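Local coordinates for hypothetical 33.3 KDA protein IN ade3-ser2 intergenic region (Saccharomyces cerevisiae, PDB 1ODF) that probably acts as an ATP-dependent kinase of still unknown substrate specificity, closely resembling E. coli pantothenate kinase in structure, at residues Leu106-Leu111 with Ser193-Arg198; Gly97-His102 with Ala187-Tyr192. All blocks are in the same frame, centred on the assembly; numbering follows the deposited sequence. Where two conformers were deposited one is given.

Both contacts join the same two parts of the chain. Loop 97-102 leads into helix 104-114, which holds 106-111, and helix 182-195 contributes 187-192 to interaction 2 and its last residue, L195, with L196 just beyond, to interaction 1. The contact centres lie about 11 Å apart, and they meet where W197 CH2 packs on Y192 CB at 3.6 Å. M104, at the start of helix 104-114, also touches Y192. Interaction 2 is the nearer to the predicted ATP site, about 7 Å separating the side chains of L98 and Q40, a residue of that site. Interaction 1 lies away from it, although a glycerol, probably from crystallisation, sits about 3 Å from the side chain of Q108.

Interaction 1: residues Leu106-Leu111 with Ser193-Arg198; sequences LLQEVL and SDLLWR
L107 meets L195 in a helix-to-helix-end contact of this P-loop kinase fold, where one face of helix 104-114 packs against the C-terminal end of helix 182-195. CD2 of L107 rests on CD2 of L195 at 3.8 Å, and the two leucines lie aslant. The same CD2 makes a looser contact with L196 CD1 at 4.4 Å. One residue on, Q108 starts from a less direct bearing, but its chain folds at chi2 (76°) and brings the amide oxygen round: OE1 lies 3.1 Å from L195 CD1, a close polar-apolar contact. OE1 also has a weak hydrogen bond to a glycerol. Q108 is partly exposed whereas L107 and L111 are buried, which puts its polar end at the edge of an otherwise apolar patch. A turn after L107, L111 reaches L195 and L196 through a single methyl. CD2 touches L196 CD2 at 3.9 Å, which ties the first residue past the helix into the apolar group. Toward L195 the approach is unusually close, and doubtful given the off-rotamer chi2 of L111 (7°): its CD2 is modelled only 3.3 Å from L195 CG.

Interaction 2: residues Gly97-His102 with Ala187-Tyr192; sequences GLPGTH and AKLFFY
Y192 drives its phenol into the turn formed by 97-102, and its hydroxyl is gripped twice. The amide of G100 donates to Y192 OH at 2.8 Å in an almost straight bond (176°). H102 ND1 also lies 2.8 Å from Y192 OH, in a more bent bond whose donor could be either group. A phenylalanine in place of Y192 would probably leave the G100 amide and H102 ND1 without their shared partner and the imidazole less firmly fixed. Both nitrogens sit at the edge of the phenol, near its plane, while the imidazole and phenol planes stand at 89°. P99 packs beside this site, its CB 3.9 Å from Y192 CE1. H102 is held at its other nitrogen by D71 and stacks on Y74. The tight packing extends to K188, whose CB, CG and CD lie along G100 CA, CB at 3.6 Å; G100 has phi 114°, and a beta carbon there would clash with K188 CG. Looser is the outer K188 chain, which leads away: a water accepting from K188 NZ donates to G100 O at 2.7 Å. Proline then glycine at the two central positions, with T101 N bonded to L98 O, is the classic form of a type II beta turn.

Interaction 1: residues Leu106-Leu111 with Ser193-Arg198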
loop_
_atom_site.group_PDB
_atom_site.type_symbol
_atom_site.label_atom_id
_atom_site.label_comp_id
_atom_site.label_asym_id
_atom_site.label_seq_id
_atom_site.Cartn_x
_atom_site.Cartn_y
_atom_site.Cartn_z
ATOM N N LEU A 106 -3.954 -15.524 -4.326
ATOM C CA LEU A 106 -5.136 -15.180 -3.559
ATOM C C LEU A 106 -5.658 -13.805 -3.983
ATOM O O LEU A 106 -6.863 -13.594 -4.066
ATOM C CB LEU A 106 -4.805 -15.173 -2.062
ATOM C CG LEU A 106 -5.948 -15.493 -1.088
ATOM C CD1 LEU A 106 -5.494 -15.215 0.340
ATOM C CD2 LEU A 106 -7.175 -14.660 -1.411
ATOM N N LEU A 107 -4.751 -12.871 -4.253
ATOM C CA LEU A 107 -5.155 -11.530 -4.650
ATOM C C LEU A 107 -5.805 -11.585 -6.030
ATOM O O LEU A 107 -6.814 -10.919 -6.297
ATOM C CB LEU A 107 -3.938 -10.608 -4.675
ATOM C CG LEU A 107 -4.215 -9.131 -4.946
ATOM C CD1 LEU A 107 -5.164 -8.586 -3.880
ATOM C CD2 LEU A 107 -2.905 -8.359 -4.944
ATOM N N GLN A 108 -5.205 -12.386 -6.901
ATOM C CA GLN A 108 -5.702 -12.584 -8.251
ATOM C C GLN A 108 -7.160 -13.065 -8.182
ATOM O O GLN A 108 -8.039 -12.516 -8.844
ATOM C CB GLN A 108 -4.824 -13.621 -8.959
ATOM C CG GLN A 108 -5.328 -14.123 -10.313
ATOM C CD GLN A 108 -5.125 -13.124 -11.432
ATOM O OE1 GLN A 108 -5.763 -12.069 -11.462
ATOM N NE2 GLN A 108 -4.225 -13.448 -12.362
ATOM N N GLU A 109 -7.414 -14.073 -7.356
ATOM C CA GLU A 109 -8.760 -14.620 -7.217
ATOM C C GLU A 109 -9.766 -13.582 -6.742
ATOM O O GLU A 109 -10.853 -13.457 -7.306
ATOM C CB GLU A 109 -8.748 -15.802 -6.251
ATOM C CG GLU A 109 -7.893 -16.960 -6.724
ATOM C CD GLU A 109 -7.555 -17.946 -5.615
ATOM O OE1 GLU A 109 -6.731 -18.855 -5.870
ATOM O OE2 GLU A 109 -8.107 -17.818 -4.496
ATOM N N VAL A 110 -9.405 -12.847 -5.696
ATOM C CA VAL A 110 -10.280 -11.817 -5.150
ATOM C C VAL A 110 -10.651 -10.789 -6.232
ATOM O O VAL A 110 -11.823 -10.438 -6.394
ATOM C CB VAL A 110 -9.600 -11.125 -3.942
ATOM C CG1 VAL A 110 -10.320 -9.836 -3.585
ATOM C CG2 VAL A 110 -9.604 -12.077 -2.741
ATOM N N LEU A 111 -9.654 -10.320 -6.974
ATOM C CA LEU A 111 -9.895 -9.359 -8.039
ATOM C C LEU A 111 -10.852 -9.972 -9.052
ATOM O O LEU A 111 -11.800 -9.317 -9.500
ATOM C CB LEU A 111 -8.579 -8.981 -8.727
ATOM C CG LEU A 111 -7.904 -7.656 -8.358
ATOM C CD1 LEU A 111 -8.604 -6.987 -7.198
ATOM C CD2 LEU A 111 -6.446 -7.919 -8.012
ATOM N N SER A 193 1.891 -4.568 -9.831
ATOM C CA SER A 193 1.678 -3.552 -10.852
ATOM C C SER A 193 0.770 -4.059 -11.972
ATOM O O SER A 193 -0.196 -3.398 -12.352
ATOM C CB SER A 193 3.025 -3.130 -11.438
ATOM O OG SER A 193 3.744 -4.255 -11.925
ATOM N N ASP A 194 1.090 -5.242 -12.489
ATOM C CA ASP A 194 0.328 -5.854 -13.574
ATOM C C ASP A 194 -1.127 -6.098 -13.200
ATOM O O ASP A 194 -2.039 -5.888 -13.997
ATOM C CB ASP A 194 0.969 -7.188 -13.959
ATOM C CG ASP A 194 0.359 -7.793 -15.211
ATOM O OD1 ASP A 194 0.540 -7.197 -16.295
ATOM O OD2 ASP A 194 -0.299 -8.854 -15.111
ATOM N N LEU A 195 -1.319 -6.541 -11.969
ATOM C CA LEU A 195 -2.632 -6.850 -11.438
ATOM C C LEU A 195 -3.442 -5.622 -10.998
ATOM O O LEU A 195 -4.681 -5.637 -11.045
ATOM C CB LEU A 195 -2.446 -7.790 -10.252
ATOM C CG LEU A 195 -3.625 -8.573 -9.693
ATOM C CD1 LEU A 195 -4.314 -9.371 -10.802
ATOM C CD2 LEU A 195 -3.099 -9.503 -8.597
ATOM N N LEU A 196 -2.747 -4.551 -10.612
ATOM C CA LEU A 196 -3.422 -3.362 -10.101
ATOM C C LEU A 196 -3.297 -2.025 -10.841
ATOM O O LEU A 196 -4.076 -1.748 -11.755
ATOM C CB LEU A 196 -3.023 -3.168 -8.627
ATOM C CG LEU A 196 -3.331 -4.369 -7.725
ATOM C CD1 LEU A 196 -2.574 -4.261 -6.396
ATOM C CD2 LEU A 196 -4.830 -4.457 -7.506
ATOM N N TRP A 197 -2.326 -1.194 -10.451
ATOM C CA TRP A 197 -2.200 0.133 -11.061
ATOM C C TRP A 197 -1.774 0.202 -12.523
ATOM O O TRP A 197 -1.790 1.273 -13.115
ATOM C CB TRP A 197 -1.313 1.038 -10.196
ATOM C CG TRP A 197 0.014 0.456 -9.852
ATOM C CD1 TRP A 197 1.165 0.549 -10.576
ATOM C CD2 TRP A 197 0.328 -0.328 -8.697
ATOM N NE1 TRP A 197 2.178 -0.130 -9.944
ATOM C CE2 TRP A 197 1.690 -0.678 -8.787
ATOM C CE3 TRP A 197 -0.412 -0.770 -7.593
ATOM C CZ2 TRP A 197 2.334 -1.451 -7.813
ATOM C CZ3 TRP A 197 0.229 -1.541 -6.623
ATOM C CH2 TRP A 197 1.589 -1.871 -6.743
ATOM N N ARG A 198 -1.404 -0.935 -13.106
ATOM C CA ARG A 198 -1.036 -0.986 -14.521
ATOM C C ARG A 198 -2.069 -1.867 -15.225
ATOM O O ARG A 198 -1.962 -2.133 -16.420
ATOM C CB ARG A 198 0.371 -1.570 -14.715
ATOM C CG ARG A 198 1.478 -0.715 -14.129
ATOM C CD ARG A 198 1.716 0.530 -14.954
ATOM N NE ARG A 198 2.581 0.258 -16.100
ATOM C CZ ARG A 198 2.472 0.863 -17.279
ATOM N NH1 ARG A 198 1.526 1.779 -17.475
ATOM N NH2 ARG A 198 3.307 0.549 -18.263
#

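Interaction 2: residues Gly97-His102 with Ala187-Tyr192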
loop_
_atom_site.group_PDB
_atom_site.type_symbol
_atom_site.label_atom_id
_atom_site.label_comp_id
_atom_site.label_asym_id
_atom_site.label_seq_id
_atom_site.Cartn_x
_atom_site.Cartn_y
_atom_site.Cartn_z
ATOM N N GLY A 97 7.356 -8.754 4.466
ATOM C CA GLY A 97 7.823 -7.392 4.303
ATOM C C GLY A 97 7.805 -6.806 2.902
ATOM O O GLY A 97 6.870 -6.103 2.524
ATOM N N LEU A 98 8.841 -7.097 2.128
ATOM C CA LEU A 98 8.974 -6.554 0.784
ATOM C C LEU A 98 8.084 -7.208 -0.265
ATOM O O LEU A 98 7.494 -8.266 -0.030
ATOM C CB LEU A 98 10.432 -6.667 0.318
ATOM C CG LEU A 98 11.529 -5.830 0.988
ATOM C CD1 LEU A 98 11.168 -4.349 0.882
ATOM C CD2 LEU A 98 11.700 -6.245 2.453
ATOM N N PRO A 99 7.978 -6.571 -1.447
ATOM C CA PRO A 99 7.164 -7.124 -2.528
ATOM C C PRO A 99 7.670 -8.551 -2.767
ATOM O O PRO A 99 8.880 -8.780 -2.831
ATOM C CB PRO A 99 7.487 -6.204 -3.697
ATOM C CG PRO A 99 7.736 -4.898 -3.034
ATOM C CD PRO A 99 8.572 -5.285 -1.850
ATOM N N GLY A 100 6.749 -9.501 -2.894
ATOM C CA GLY A 100 7.152 -10.879 -3.099
ATOM C C GLY A 100 6.757 -11.704 -1.890
ATOM O O GLY A 100 6.750 -12.931 -1.942
ATOM N N THR A 101 6.421 -11.023 -0.796
ATOM C CA THR A 101 6.014 -11.693 0.430
ATOM C C THR A 101 4.495 -11.722 0.579
ATOM O O THR A 101 3.974 -12.009 1.663
ATOM C CB THR A 101 6.626 -11.011 1.682
ATOM O OG1 THR A 101 6.161 -9.658 1.774
ATOM C CG2 THR A 101 8.150 -11.027 1.604
ATOM N N HIS A 102 3.787 -11.414 -0.505
ATOM C CA HIS A 102 2.330 -11.439 -0.480
ATOM C C HIS A 102 1.783 -12.580 -1.336
ATOM O O HIS A 102 2.429 -13.036 -2.275
ATOM C CB HIS A 102 1.743 -10.112 -0.981
ATOM C CG HIS A 102 2.016 -8.954 -0.078
ATOM N ND1 HIS A 102 3.143 -8.170 -0.190
ATOM C CD2 HIS A 102 1.314 -8.461 0.970
ATOM C CE1 HIS A 102 3.121 -7.241 0.746
ATOM N NE2 HIS A 102 2.023 -7.396 1.465
ATOM N N ALA A 187 11.487 -8.104 -9.709
ATOM C CA ALA A 187 10.720 -9.064 -10.504
ATOM C C ALA A 187 9.382 -9.322 -9.835
ATOM O O ALA A 187 8.342 -9.426 -10.497
ATOM C CB ALA A 187 11.482 -10.366 -10.644
ATOM N N LYS A 188 9.426 -9.431 -8.513
ATOM C CA LYS A 188 8.239 -9.668 -7.708
ATOM C C LYS A 188 7.257 -8.492 -7.781
ATOM O O LYS A 188 6.048 -8.692 -7.816
ATOM C CB LYS A 188 8.647 -9.915 -6.251
ATOM C CG LYS A 188 9.382 -11.220 -6.020
ATOM C CD LYS A 188 8.480 -12.402 -6.366
ATOM C CE LYS A 188 9.095 -13.730 -5.962
ATOM N NZ LYS A 188 8.122 -14.848 -6.155
ATOM N N LEU A 189 7.782 -7.272 -7.806
ATOM C CA LEU A 189 6.939 -6.083 -7.869
ATOM C C LEU A 189 6.006 -6.131 -9.090
ATOM O O LEU A 189 4.899 -5.586 -9.067
ATOM C CB LEU A 189 7.809 -4.817 -7.923
ATOM C CG LEU A 189 7.068 -3.472 -8.039
ATOM C CD1 LEU A 189 6.132 -3.299 -6.846
ATOM C CD2 LEU A 189 8.059 -2.311 -8.120
ATOM N N PHE A 190 6.462 -6.796 -10.148
ATOM C CA PHE A 190 5.692 -6.914 -11.375
ATOM C C PHE A 190 4.257 -7.402 -11.163
ATOM O O PHE A 190 3.312 -6.805 -11.682
ATOM C CB PHE A 190 6.395 -7.860 -12.354
ATOM C CG PHE A 190 5.641 -8.058 -13.640
ATOM C CD1 PHE A 190 5.556 -7.031 -14.576
ATOM C CD2 PHE A 190 4.948 -9.243 -13.879
ATOM C CE1 PHE A 190 4.785 -7.176 -15.732
ATOM C CE2 PHE A 190 4.175 -9.396 -15.028
ATOM C CZ PHE A 190 4.093 -8.363 -15.954
ATOM N N PHE A 191 4.098 -8.478 -10.398
ATOM C CA PHE A 191 2.779 -9.053 -10.161
ATOM C C PHE A 191 1.745 -8.094 -9.570
ATOM O O PHE A 191 0.554 -8.225 -9.852
ATOM C CB PHE A 191 2.883 -10.296 -9.267
ATOM C CG PHE A 191 3.573 -11.468 -9.919
ATOM C CD1 PHE A 191 4.959 -11.469 -10.105
ATOM C CD2 PHE A 191 2.840 -12.585 -10.331
ATOM C CE1 PHE A 191 5.606 -12.564 -10.690
ATOM C CE2 PHE A 191 3.476 -13.694 -10.921
ATOM C CZ PHE A 191 4.862 -13.681 -11.098
ATOM N N TYR A 192 2.191 -7.141 -8.756
ATOM C CA TYR A 192 1.277 -6.186 -8.150
ATOM C C TYR A 192 0.885 -5.148 -9.184
ATOM O O TYR A 192 -0.296 -4.874 -9.383
ATOM C CB TYR A 192 1.931 -5.470 -6.965
ATOM C CG TYR A 192 2.468 -6.377 -5.878
ATOM C CD1 TYR A 192 3.664 -7.082 -6.055
ATOM C CD2 TYR A 192 1.805 -6.495 -4.652
ATOM C CE1 TYR A 192 4.191 -7.875 -5.034
ATOM C CE2 TYR A 192 2.324 -7.284 -3.623
ATOM C CZ TYR A 192 3.518 -7.966 -3.821
ATOM O OH TYR A 192 4.055 -8.712 -2.803
HETATM O O HOH W 1 6.122 -14.700 -3.823
#